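Local coordinates for protein glutamate--tRNA ligase (Methanothermobacter thermautotrophicus, PDB 3AII) that attaches glutamate to tRNA, probably through an ATP-derived glutamyl adenylate, as an archaeal non-discriminating class I glutamyl-tRNA synthetase, at residues S106-I111 with S345-P350; E146-I151 with H261-T266; R426-D431 with G436-E441; A518-L523 with P544-Y549. All coordinates share one frame; numbering follows the deposited sequence.

Contact 1. Residues S106-I111 with S345-P350; sequences SGPLHI and SGWDDP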
loop_
_atom_site.group_PDB
_atom_site.type_symbol
_atom_site.label_atom_id
_atom_site.label_comp_id
_atom_site.label_asym_id
_atom_site.label_seq_id
_atom_site.Cartn_x
_atom_site.Cartn_y
_atom_site.Cartn_z
ATOM N N SER A 106 -2.311 -9.651 -7.983
ATOM C CA SER A 106 -1.088 -9.385 -8.745
ATOM C C SER A 106 0.127 -9.168 -7.833
ATOM O O SER A 106 1.270 -9.080 -8.295
ATOM C CB SER A 106 -1.296 -8.180 -9.653
ATOM O OG SER A 106 -1.677 -7.046 -8.897
ATOM N N GLY A 107 -0.135 -9.082 -6.534
ATOM C CA GLY A 107 0.898 -8.916 -5.516
ATOM C C GLY A 107 0.206 -8.444 -4.251
ATOM O O GLY A 107 -1.016 -8.433 -4.191
ATOM N N PRO A 108 0.977 -8.041 -3.230
ATOM C CA PRO A 108 0.369 -7.566 -1.981
ATOM C C PRO A 108 -0.199 -6.157 -2.139
ATOM O O PRO A 108 0.014 -5.535 -3.182
ATOM C CB PRO A 108 1.545 -7.566 -1.010
ATOM C CG PRO A 108 2.714 -7.241 -1.878
ATOM C CD PRO A 108 2.444 -7.946 -3.201
ATOM N N LEU A 109 -0.902 -5.656 -1.124
ATOM C CA LEU A 109 -1.569 -4.354 -1.228
ATOM C C LEU A 109 -0.635 -3.139 -1.188
ATOM O O LEU A 109 0.394 -3.139 -0.510
ATOM C CB LEU A 109 -2.618 -4.210 -0.127
ATOM C CG LEU A 109 -3.677 -5.306 -0.043
ATOM C CD1 LEU A 109 -4.720 -4.929 0.994
ATOM C CD2 LEU A 109 -4.327 -5.530 -1.421
ATOM N N HIS A 110 -1.012 -2.096 -1.920
ATOM C CA HIS A 110 -0.309 -0.822 -1.842
ATOM C C HIS A 110 -1.232 0.265 -1.295
ATOM O O HIS A 110 -2.359 -0.004 -0.899
ATOM C CB HIS A 110 0.304 -0.432 -3.193
ATOM C CG HIS A 110 -0.666 -0.448 -4.331
ATOM N ND1 HIS A 110 -1.663 0.493 -4.473
ATOM C CD2 HIS A 110 -0.783 -1.284 -5.390
ATOM C CE1 HIS A 110 -2.358 0.233 -5.567
ATOM N NE2 HIS A 110 -1.844 -0.841 -6.141
ATOM N N ILE A 111 -0.738 1.497 -1.215
ATOM C CA ILE A 111 -1.524 2.579 -0.625
ATOM C C ILE A 111 -2.869 2.830 -1.299
ATOM O O ILE A 111 -3.868 3.118 -0.631
ATOM C CB ILE A 111 -0.702 3.899 -0.550
ATOM C CG1 ILE A 111 0.196 3.880 0.678
ATOM C CG2 ILE A 111 -1.625 5.102 -0.467
ATOM C CD1 ILE A 111 -0.569 4.011 1.976
ATOM N N SER A 345 14.697 -6.019 -2.962
ATOM C CA SER A 345 15.041 -7.137 -2.090
ATOM C C SER A 345 13.834 -8.023 -1.831
ATOM O O SER A 345 13.969 -9.175 -1.406
ATOM C CB SER A 345 15.597 -6.619 -0.763
ATOM O OG SER A 345 14.724 -5.658 -0.191
ATOM N N GLY A 346 12.652 -7.476 -2.089
ATOM C CA GLY A 346 11.410 -8.160 -1.789
ATOM C C GLY A 346 10.261 -7.174 -1.778
ATOM O O GLY A 346 10.428 -6.003 -2.120
ATOM N N TRP A 347 9.085 -7.649 -1.386
ATOM C CA TRP A 347 7.908 -6.800 -1.378
ATOM C C TRP A 347 8.020 -5.713 -0.312
ATOM O O TRP A 347 7.288 -4.717 -0.348
ATOM C CB TRP A 347 6.659 -7.644 -1.159
ATOM C CG TRP A 347 6.244 -8.413 -2.387
ATOM C CD1 TRP A 347 6.283 -9.763 -2.560
ATOM C CD2 TRP A 347 5.744 -7.860 -3.610
ATOM N NE1 TRP A 347 5.819 -10.090 -3.820
ATOM C CE2 TRP A 347 5.483 -8.938 -4.481
ATOM C CE3 TRP A 347 5.479 -6.558 -4.047
ATOM C CZ2 TRP A 347 4.974 -8.753 -5.768
ATOM C CZ3 TRP A 347 4.974 -6.374 -5.326
ATOM C CH2 TRP A 347 4.727 -7.468 -6.170
ATOM N N ASP A 348 8.934 -5.907 0.635
ATOM C CA ASP A 348 9.149 -4.913 1.689
ATOM C C ASP A 348 10.405 -4.052 1.467
ATOM O O ASP A 348 10.964 -3.473 2.409
ATOM C CB ASP A 348 9.154 -5.574 3.070
ATOM C CG ASP A 348 10.235 -6.618 3.214
ATOM O OD1 ASP A 348 10.927 -6.902 2.218
ATOM O OD2 ASP A 348 10.390 -7.158 4.327
ATOM N N ASP A 349 10.843 -3.957 0.217
ATOM C CA ASP A 349 11.943 -3.060 -0.142
ATOM C C ASP A 349 11.443 -1.630 0.027
ATOM O O ASP A 349 10.349 -1.312 -0.421
ATOM C CB ASP A 349 12.368 -3.321 -1.594
ATOM C CG ASP A 349 13.606 -2.522 -2.007
ATOM O OD1 ASP A 349 13.542 -1.272 -2.032
ATOM O OD2 ASP A 349 14.640 -3.150 -2.323
ATOM N N PRO A 350 12.230 -0.760 0.701
ATOM C CA PRO A 350 11.719 0.569 1.066
ATOM C C PRO A 350 11.411 1.459 -0.134
ATOM O O PRO A 350 10.700 2.449 -0.004
ATOM C CB PRO A 350 12.847 1.159 1.923
ATOM C CG PRO A 350 14.059 0.400 1.531
ATOM C CD PRO A 350 13.592 -0.984 1.209
#
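Pro108, part of the predicted HIGH motif of this class I synthetase, lays its ring against one face of the Trp347 indole. The tight part of the contact is a CH-pi interaction: Pro108 CD stands 3.3 Å from the centroid of the six-membered ring, only 10° off its normal. Pro108 CG follows at 3.5 Å from Trp347 CD2, so two carbons of the pyrrolidine ring press on the aromatic surface, CD over the centre of the six-membered ring and CG over its CD2-CE3 side. Trp347 can offer this face because its CG is anti to the carbonyl carbon (chi1 -76°), which swings the indole over against Pro108.

Beyond Pro108 the packing slackens. Gly107 CA is 4.1 Å from Trp347 CZ2 and approaches obliquely, yet a beta carbon on Gly107 would run into CH2 of the indole. Ser106 O, at 4.4 Å from Trp347 CH2, is looser still. Trp347 itself keeps some exposure to solvent; its indole N-H is taken by Glu146, just ahead of helix 147-158, and its other neighbours include Ala335 and Ile339 of helix 333-341.

On the solvent side, where Ser345 is exposed, the second loop holds its own shape through a type I turn from Gly346 to Asp349. Asp349 OD2, which also forms a salt bridge with Arg351, receives Ser345 N at 2.9 Å on its anti lone pair.

Contact 2. Residues E146-I151 with H261-T266; sequences EAYDMI and HPRTGT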
loop_
_atom_site.group_PDB
_atom_site.type_symbol
_atom_site.label_atom_id
_atom_site.label_comp_id
_atom_site.label_asym_id
_atom_site.label_seq_id
_atom_site.Cartn_x
_atom_site.Cartn_y
_atom_site.Cartn_z
ATOM N N GLU A 146 1.568 -16.000 -4.326
ATOM C CA GLU A 146 1.802 -15.601 -2.943
ATOM C C GLU A 146 0.756 -14.597 -2.437
ATOM O O GLU A 146 0.524 -14.479 -1.231
ATOM C CB GLU A 146 3.226 -15.045 -2.783
ATOM C CG GLU A 146 3.491 -13.799 -3.620
ATOM C CD GLU A 146 4.969 -13.512 -3.822
ATOM O OE1 GLU A 146 5.805 -14.208 -3.203
ATOM O OE2 GLU A 146 5.292 -12.592 -4.608
ATOM N N ALA A 147 0.115 -13.887 -3.361
ATOM C CA ALA A 147 -0.829 -12.840 -2.986
ATOM C C ALA A 147 -2.076 -13.340 -2.269
ATOM O O ALA A 147 -2.702 -12.595 -1.515
ATOM C CB ALA A 147 -1.219 -12.008 -4.211
ATOM N N TYR A 148 -2.479 -14.584 -2.517
ATOM C CA TYR A 148 -3.680 -15.090 -1.869
ATOM C C TYR A 148 -3.558 -15.021 -0.353
ATOM O O TYR A 148 -4.528 -14.727 0.344
ATOM C CB TYR A 148 -3.985 -16.528 -2.292
ATOM C CG TYR A 148 -4.392 -16.651 -3.745
ATOM C CD1 TYR A 148 -5.680 -16.336 -4.153
ATOM C CD2 TYR A 148 -3.481 -17.067 -4.702
ATOM C CE1 TYR A 148 -6.054 -16.449 -5.483
ATOM C CE2 TYR A 148 -3.838 -17.181 -6.024
ATOM C CZ TYR A 148 -5.120 -16.870 -6.413
ATOM O OH TYR A 148 -5.462 -16.991 -7.740
ATOM N N ASP A 149 -2.371 -15.317 0.152
ATOM C CA ASP A 149 -2.146 -15.227 1.594
ATOM C C ASP A 149 -1.730 -13.829 2.039
ATOM O O ASP A 149 -2.043 -13.414 3.158
ATOM C CB ASP A 149 -1.106 -16.251 2.042
ATOM C CG ASP A 149 -1.628 -17.678 1.981
ATOM O OD1 ASP A 149 -2.854 -17.883 2.136
ATOM O OD2 ASP A 149 -0.805 -18.595 1.777
ATOM N N MET A 150 -1.029 -13.102 1.173
ATOM C CA MET A 150 -0.511 -11.786 1.556
ATOM C C MET A 150 -1.620 -10.753 1.741
ATOM O O MET A 150 -1.579 -9.935 2.669
ATOM C CB MET A 150 0.529 -11.265 0.556
ATOM C CG MET A 150 1.832 -12.040 0.536
ATOM S SD MET A 150 3.046 -11.225 -0.523
ATOM C CE MET A 150 2.136 -11.084 -2.057
ATOM N N ILE A 151 -2.612 -10.792 0.858
ATOM C CA ILE A 151 -3.685 -9.813 0.898
ATOM C C ILE A 151 -4.478 -9.821 2.208
ATOM O O ILE A 151 -4.677 -8.778 2.812
ATOM C CB ILE A 151 -4.591 -9.940 -0.348
ATOM C CG1 ILE A 151 -3.848 -9.365 -1.563
ATOM C CG2 ILE A 151 -5.920 -9.214 -0.122
ATOM C CD1 ILE A 151 -4.539 -9.633 -2.901
ATOM N N HIS A 261 -3.413 -21.439 -14.957
ATOM C CA HIS A 261 -3.760 -20.609 -13.814
ATOM C C HIS A 261 -3.084 -21.219 -12.594
ATOM O O HIS A 261 -3.075 -22.438 -12.448
ATOM C CB HIS A 261 -5.279 -20.617 -13.623
ATOM C CG HIS A 261 -5.788 -19.559 -12.690
ATOM N ND1 HIS A 261 -5.664 -19.649 -11.322
ATOM C CD2 HIS A 261 -6.451 -18.402 -12.933
ATOM C CE1 HIS A 261 -6.208 -18.584 -10.761
ATOM N NE2 HIS A 261 -6.702 -17.814 -11.716
ATOM N N PRO A 262 -2.534 -20.383 -11.711
ATOM C CA PRO A 262 -1.793 -20.933 -10.570
ATOM C C PRO A 262 -2.660 -21.689 -9.567
ATOM O O PRO A 262 -2.148 -22.572 -8.879
ATOM C CB PRO A 262 -1.156 -19.693 -9.933
ATOM C CG PRO A 262 -1.052 -18.721 -11.050
ATOM C CD PRO A 262 -2.292 -18.941 -11.868
ATOM N N ARG A 263 -3.943 -21.355 -9.481
ATOM C CA ARG A 263 -4.875 -22.123 -8.650
ATOM C C ARG A 263 -5.513 -23.305 -9.361
ATOM O O ARG A 263 -5.488 -24.431 -8.866
ATOM C CB ARG A 263 -5.996 -21.229 -8.103
ATOM C CG ARG A 263 -5.663 -20.541 -6.807
ATOM C CD ARG A 263 -6.854 -19.773 -6.243
ATOM N NE ARG A 263 -7.560 -20.501 -5.188
ATOM C CZ ARG A 263 -8.755 -21.072 -5.320
ATOM N NH1 ARG A 263 -9.421 -21.017 -6.470
ATOM N NH2 ARG A 263 -9.295 -21.694 -4.277
ATOM N N THR A 264 -6.113 -23.043 -10.514
ATOM C CA THR A 264 -6.932 -24.035 -11.194
ATOM C C THR A 264 -6.196 -24.755 -12.325
ATOM O O THR A 264 -6.780 -25.577 -13.021
ATOM C CB THR A 264 -8.211 -23.395 -11.758
ATOM O OG1 THR A 264 -7.853 -22.362 -12.683
ATOM C CG2 THR A 264 -9.037 -22.783 -10.632
ATOM N N GLY A 265 -4.918 -24.439 -12.508
ATOM C CA GLY A 265 -4.115 -25.134 -13.502
ATOM C C GLY A 265 -4.598 -24.926 -14.924
ATOM O O GLY A 265 -4.759 -23.790 -15.365
ATOM N N THR A 266 -4.839 -26.023 -15.641
ATOM C CA THR A 266 -5.325 -25.947 -17.016
ATOM C C THR A 266 -6.767 -26.427 -17.133
ATOM O O THR A 266 -7.240 -26.770 -18.218
ATOM C CB THR A 266 -4.438 -26.761 -17.980
ATOM O OG1 THR A 266 -4.382 -28.121 -17.539
ATOM C CG2 THR A 266 -3.028 -26.182 -18.031
#
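Two torsions bring Tyr148 and Arg263 together: Tyr148 carries CG anti to its carbonyl carbon (chi1 -68°), sending the phenol off helix 147-158, while the Arg263 chain runs straight through chi2 and kinks at chi3 (99°). The arginine therefore meets the phenol with its aliphatic part. Arg263 CD lies 3.4 Å from Tyr148 CZ and approaches the ring obliquely, with Arg263 CG at 3.7 Å from the same atom. The guanidinium stands well off the ring, Arg263 CZ being 5.9 Å from the Tyr148 centroid, giving at most a weak cation-pi attraction, and is held instead by a salt bridge to Asp170.

His261 comes in at the far end of the phenol. Its CE1 is 3.5 Å from Tyr148 OH, which sits near the plane of the imidazole at its edge. His261 ND1 accepts Arg263 N at 3.0 Å, nearly in the ring plane, and NE2 is bonded to Asp137 O, a pattern consistent with a neutral imidazole protonated on NE2. Tyr148 OH is bonded to the carboxylate of the same Asp137. With an alanine at this position, Asp137 OD2 would probably lose its hydroxyl partner and a gap open beside the Arg263 methylenes.

The loop 261-266 turns back on itself through His261 N to Gly265 O at 2.7 Å. It joins neighbouring antiparallel strands 252-256 and 270-272, and packs on helix 147-158 of the class I catalytic domain.

Contact 3. Residues R426-D431 with G436-E441; sequences RPLHPD and GNRVLE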
loop_
_atom_site.group_PDB
_atom_site.type_symbol
_atom_site.label_atom_id
_atom_site.label_comp_id
_atom_site.label_asym_id
_atom_site.label_seq_id
_atom_site.Cartn_x
_atom_site.Cartn_y
_atom_site.Cartn_z
ATOM N N ARG A 426 19.615 12.335 30.039
ATOM C CA ARG A 426 18.645 12.837 29.088
ATOM C C ARG A 426 17.469 11.861 29.002
ATOM O O ARG A 426 17.670 10.653 28.837
ATOM C CB ARG A 426 19.301 13.032 27.715
ATOM C CG ARG A 426 18.339 13.529 26.629
ATOM C CD ARG A 426 19.125 14.017 25.398
ATOM N NE ARG A 426 18.249 14.567 24.364
ATOM C CZ ARG A 426 17.779 15.813 24.350
ATOM N NH1 ARG A 426 16.990 16.213 23.358
ATOM N NH2 ARG A 426 18.083 16.656 25.324
ATOM N N PRO A 427 16.231 12.361 29.132
ATOM C CA PRO A 427 15.091 11.443 29.071
ATOM C C PRO A 427 15.009 10.610 27.804
ATOM O O PRO A 427 15.264 11.074 26.680
ATOM C CB PRO A 427 13.879 12.384 29.122
ATOM C CG PRO A 427 14.398 13.570 29.891
ATOM C CD PRO A 427 15.806 13.741 29.420
ATOM N N LEU A 428 14.630 9.356 27.983
ATOM C CA LEU A 428 14.232 8.547 26.846
ATOM C C LEU A 428 13.000 9.123 26.147
ATOM O O LEU A 428 12.866 9.010 24.937
ATOM C CB LEU A 428 14.005 7.100 27.283
ATOM C CG LEU A 428 15.351 6.381 27.449
ATOM C CD1 LEU A 428 15.251 5.305 28.544
ATOM C CD2 LEU A 428 15.757 5.730 26.127
ATOM N N HIS A 429 12.097 9.728 26.912
ATOM C CA HIS A 429 10.994 10.471 26.310
ATOM C C HIS A 429 10.471 11.493 27.312
ATOM O O HIS A 429 10.057 11.120 28.400
ATOM C CB HIS A 429 9.857 9.547 25.881
ATOM C CG HIS A 429 8.905 10.213 24.949
ATOM N ND1 HIS A 429 8.082 11.242 25.349
ATOM C CD2 HIS A 429 8.683 10.042 23.624
ATOM C CE1 HIS A 429 7.374 11.660 24.315
ATOM N NE2 HIS A 429 7.719 10.947 23.259
ATOM N N PRO A 430 10.492 12.783 26.944
ATOM C CA PRO A 430 10.146 13.843 27.903
ATOM C C PRO A 430 8.734 13.714 28.491
ATOM O O PRO A 430 8.498 14.211 29.597
ATOM C CB PRO A 430 10.277 15.133 27.079
ATOM C CG PRO A 430 10.274 14.693 25.643
ATOM C CD PRO A 430 10.901 13.330 25.638
ATOM N N ASP A 431 7.827 13.050 27.789
ATOM C CA ASP A 431 6.455 12.888 28.283
ATOM C C ASP A 431 6.241 11.604 29.078
ATOM O O ASP A 431 5.153 11.368 29.610
ATOM C CB ASP A 431 5.463 12.934 27.123
ATOM C CG ASP A 431 5.504 14.250 26.385
ATOM O OD1 ASP A 431 5.836 15.275 27.021
ATOM O OD2 ASP A 431 5.209 14.251 25.171
ATOM N N GLY A 436 12.360 6.564 32.244
ATOM C CA GLY A 436 13.607 7.063 32.796
ATOM C C GLY A 436 14.548 7.773 31.841
ATOM O O GLY A 436 14.156 8.163 30.731
ATOM N N ASN A 437 15.786 7.947 32.292
ATOM C CA ASN A 437 16.756 8.756 31.552
ATOM C C ASN A 437 17.921 7.917 31.062
ATOM O O ASN A 437 18.409 7.048 31.787
ATOM C CB ASN A 437 17.312 9.863 32.438
ATOM C CG ASN A 437 16.273 10.898 32.806
ATOM O OD1 ASN A 437 15.248 11.010 32.159
ATOM N ND2 ASN A 437 16.547 11.669 33.863
ATOM N N ARG A 438 18.385 8.192 29.843
ATOM C CA ARG A 438 19.699 7.688 29.436
ATOM C C ARG A 438 20.791 8.406 30.217
ATOM O O ARG A 438 20.650 9.578 30.571
ATOM C CB ARG A 438 19.935 7.914 27.938
ATOM C CG ARG A 438 18.888 7.342 27.015
ATOM C CD ARG A 438 18.185 8.440 26.221
ATOM N NE ARG A 438 19.093 9.044 25.238
ATOM C CZ ARG A 438 18.782 10.108 24.509
ATOM N NH1 ARG A 438 19.641 10.568 23.608
ATOM N NH2 ARG A 438 17.617 10.715 24.689
ATOM N N VAL A 439 21.884 7.698 30.494
ATOM C CA VAL A 439 23.042 8.276 31.154
ATOM C C VAL A 439 24.201 8.102 30.221
ATOM O O VAL A 439 24.558 6.980 29.851
ATOM C CB VAL A 439 23.345 7.589 32.494
ATOM C CG1 VAL A 439 24.527 8.257 33.187
ATOM C CG2 VAL A 439 22.095 7.643 33.372
ATOM N N LEU A 440 24.763 9.226 29.812
ATOM C CA LEU A 440 25.880 9.237 28.877
ATOM C C LEU A 440 27.102 9.755 29.598
ATOM O O LEU A 440 27.066 10.830 30.196
ATOM C CB LEU A 440 25.574 10.158 27.705
ATOM C CG LEU A 440 24.351 9.770 26.872
ATOM C CD1 LEU A 440 24.199 10.664 25.664
ATOM C CD2 LEU A 440 24.484 8.337 26.431
ATOM N N GLU A 441 28.182 8.988 29.540
ATOM C CA GLU A 441 29.392 9.346 30.247
ATOM C C GLU A 441 30.411 9.957 29.281
ATOM O O GLU A 441 31.030 9.249 28.484
ATOM C CB GLU A 441 29.988 8.117 30.934
ATOM C CG GLU A 441 29.045 7.403 31.893
ATOM C CD GLU A 441 28.974 8.047 33.266
ATOM O OE1 GLU A 441 29.588 9.130 33.471
ATOM O OE2 GLU A 441 28.304 7.452 34.148
HETATM O O HOH W 1 11.843 9.332 29.776
#
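The Arg438 guanidinium has Arg426 over one face and Pro427 at its edge. Arg426 CB stands 4.2 Å above the plane, offset toward the rim, and Arg426 CG comes to 3.5 Å from Arg438 NH2. At the edge, NH2 donates to Pro427 O at 3.1 Å; Pro427 O lies close to the guanidinium plane, but NH2 sits 43° out of the carbonyl plane, off the lone pairs. The two guanidinium groups are turned 81° to each other, with Arg426 NE 3.9 Å from Arg438 NH2. This proximity is probably offset by shared acid: both arginines form salt bridges to Glu532, while Asp462 takes a second branch of Arg426 and Glu517 one of Arg438.

The side chains are neighbours because Arg426 and Arg438 form an antiparallel hydrogen-bonded pair in the hairpin of strands 422-427 and 437-442, within the anticodon-binding region. Arg426 N donates to Arg438 O at 3.0 Å, and the reverse bond completes the pair. Arg426 extends straight from CG to NE, whereas Arg438 bends at chi2 (117°) and again at chi3, which carries its guanidinium across to Pro427 of the neighbouring strand. That bend also lays Arg438 CG 3.6 Å from Leu428 CD2.

Toward the turn, Leu428 N donates to Gly436 O, and Gly436 takes a positive phi that favours glycine. Water 1, 2.8 Å from Gly436 O, carries the link on by accepting from His429 N. Asp431 N meets the edge of the His429 ring at ND1.

Contact 4. Residues A518-L523 with P544-Y549; sequences ADASEL and PGMVFY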
loop_
_atom_site.group_PDB
_atom_site.type_symbol
_atom_site.label_atom_id
_atom_site.label_comp_id
_atom_site.label_asym_id
_atom_site.label_seq_id
_atom_site.Cartn_x
_atom_site.Cartn_y
_atom_site.Cartn_z
ATOM N N ALA A 518 24.928 3.511 23.800
ATOM C CA ALA A 518 24.855 2.195 24.435
ATOM C C ALA A 518 23.453 1.702 24.753
ATOM O O ALA A 518 23.155 0.517 24.587
ATOM C CB ALA A 518 25.712 2.182 25.711
ATOM N N ASP A 519 22.577 2.590 25.211
ATOM C CA ASP A 519 21.226 2.166 25.588
ATOM C C ASP A 519 20.373 1.579 24.464
ATOM O O ASP A 519 19.419 0.843 24.716
ATOM C CB ASP A 519 20.472 3.311 26.259
ATOM C CG ASP A 519 20.809 3.445 27.723
ATOM O OD1 ASP A 519 21.063 2.406 28.378
ATOM O OD2 ASP A 519 20.823 4.593 28.221
ATOM N N ALA A 520 20.700 1.909 23.221
ATOM C CA ALA A 520 19.996 1.370 22.081
ATOM C C ALA A 520 20.010 -0.158 22.100
ATOM O O ALA A 520 19.127 -0.788 21.544
ATOM C CB ALA A 520 20.606 1.907 20.784
ATOM N N SER A 521 21.008 -0.746 22.757
ATOM C CA SER A 521 21.088 -2.208 22.837
ATOM C C SER A 521 19.895 -2.841 23.553
ATOM O O SER A 521 19.666 -4.046 23.433
ATOM C CB SER A 521 22.401 -2.653 23.501
ATOM O OG SER A 521 22.476 -2.213 24.841
ATOM N N GLU A 522 19.138 -2.032 24.298
ATOM C CA GLU A 522 17.902 -2.498 24.946
ATOM C C GLU A 522 16.724 -2.715 23.981
ATOM O O GLU A 522 15.714 -3.327 24.342
ATOM C CB GLU A 522 17.480 -1.514 26.049
ATOM C CG GLU A 522 16.800 -0.240 25.516
ATOM C CD GLU A 522 16.719 0.861 26.561
ATOM O OE1 GLU A 522 16.872 0.561 27.762
ATOM O OE2 GLU A 522 16.504 2.030 26.184
ATOM N N LEU A 523 16.842 -2.202 22.758
ATOM C CA LEU A 523 15.751 -2.284 21.797
ATOM C C LEU A 523 15.590 -3.691 21.241
ATOM O O LEU A 523 16.560 -4.451 21.145
ATOM C CB LEU A 523 15.995 -1.311 20.643
ATOM C CG LEU A 523 16.063 0.161 21.059
ATOM C CD1 LEU A 523 16.690 1.015 19.961
ATOM C CD2 LEU A 523 14.660 0.647 21.428
ATOM N N PRO A 544 24.647 -8.210 16.974
ATOM C CA PRO A 544 25.639 -7.154 16.748
ATOM C C PRO A 544 25.380 -6.424 15.437
ATOM O O PRO A 544 25.135 -7.055 14.407
ATOM C CB PRO A 544 26.964 -7.922 16.671
ATOM C CG PRO A 544 26.689 -9.251 17.294
ATOM C CD PRO A 544 25.260 -9.547 16.989
ATOM N N GLY A 545 25.424 -5.099 15.480
ATOM C CA GLY A 545 25.173 -4.310 14.294
ATOM C C GLY A 545 23.687 -4.145 14.062
ATOM O O GLY A 545 23.099 -4.806 13.207
ATOM N N MET A 546 23.077 -3.254 14.835
ATOM C CA MET A 546 21.666 -2.930 14.657
ATOM C C MET A 546 21.381 -2.355 13.269
ATOM O O MET A 546 22.124 -1.519 12.754
ATOM C CB MET A 546 21.243 -1.920 15.724
ATOM C CG MET A 546 21.013 -2.530 17.079
ATOM S SD MET A 546 20.806 -1.205 18.289
ATOM C CE MET A 546 22.435 -1.130 18.998
ATOM N N VAL A 547 20.287 -2.797 12.668
ATOM C CA VAL A 547 19.842 -2.218 11.408
ATOM C C VAL A 547 18.439 -1.637 11.562
ATOM O O VAL A 547 17.509 -2.353 11.917
ATOM C CB VAL A 547 19.837 -3.267 10.296
ATOM C CG1 VAL A 547 19.387 -2.640 8.994
ATOM C CG2 VAL A 547 21.233 -3.879 10.163
ATOM N N PHE A 548 18.306 -0.338 11.301
ATOM C CA PHE A 548 17.016 0.345 11.342
ATOM C C PHE A 548 16.566 0.650 9.932
ATOM O O PHE A 548 17.398 0.833 9.036
ATOM C CB PHE A 548 17.146 1.700 12.052
ATOM C CG PHE A 548 17.532 1.604 13.503
ATOM C CD1 PHE A 548 18.864 1.564 13.875
ATOM C CD2 PHE A 548 16.558 1.579 14.492
ATOM C CE1 PHE A 548 19.231 1.491 15.215
ATOM C CE2 PHE A 548 16.911 1.501 15.833
ATOM C CZ PHE A 548 18.251 1.457 16.197
ATOM N N TYR A 549 15.252 0.735 9.751
ATOM C CA TYR A 549 14.649 1.264 8.531
ATOM C C TYR A 549 14.023 2.637 8.796
ATOM O O TYR A 549 13.187 2.791 9.683
ATOM C CB TYR A 549 13.623 0.269 7.949
ATOM C CG TYR A 549 14.277 -0.755 7.053
ATOM C CD1 TYR A 549 13.974 -0.820 5.694
ATOM C CD2 TYR A 549 15.232 -1.625 7.554
ATOM C CE1 TYR A 549 14.604 -1.738 4.868
ATOM C CE2 TYR A 549 15.866 -2.546 6.739
ATOM C CZ TYR A 549 15.549 -2.591 5.392
ATOM O OH TYR A 549 16.184 -3.505 4.575
#
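Within the beta-barrel domain of the anticodon-binding region that lies nearer the catalytic domain, the start of strand 546-552 carries Met546 against Ala520 of a short 3-10 segment. The thioether does the touching. Met546 CE rests 4.0 Å from Ala520 CB and equally far from Ser521 N, and SD comes to 3.7 Å from Ala520 O. The chain leaves the strand with CG anti to the carbonyl carbon and bends at chi3 (-99°), which sets the methyl against Ala520 and Ser521. Leucines of two flanking strands, Leu500 and Leu539, also touch this methionine, so an alanine here would probably open a gap beside Ala520 and between those leucines.

Strand 546-552 runs parallel to strand 500-505 and antiparallel to 535-541 in a sheet whose first and last strands also pair, as expected for the barrel-like anticodon-binding domains of this family. The 3-10 segment lies in the connection between strands 511-516 and 528-531 of the same sheet.

Two residues farther along, Phe548 meets Leu523. The leucine methyl CD1 approaches the edge of the ring near its plane, 4.1 Å from Phe548 CZ, and the two side chains cross at about a right angle. Tyr404 of strand 402-408 also packs on Ala520 and Leu523. The turn is fastened from within: Ala518 O accepts both Ser521 N and, at 2.8 Å, Ser521 OG, while Leu523 N binds Ala520 O at 2.9 Å.

In the fold
From the N terminus, contact 1 opens at the predicted HIGH loop and closes 234 residues later, spanning much of the catalytic domain. Contact 2 falls wholly within that span and joins helix 147-158 to the loop before strand 270-272. The two touch, with Met150 packed on Pro108 and Ile151 on Leu109. Contacts 3 and 4 follow in series: contact 3 closes a short hairpin, contact 4 a longer loop within the barrel that also takes in strand 402-408. They touch each other where Asp519 meets Arg438 and Glu522 meets Leu428. Pro350 packs on Tyr549, bringing contact 1 against contact 4, whereas the centres of contacts 2 and 3 are about 50 Å apart.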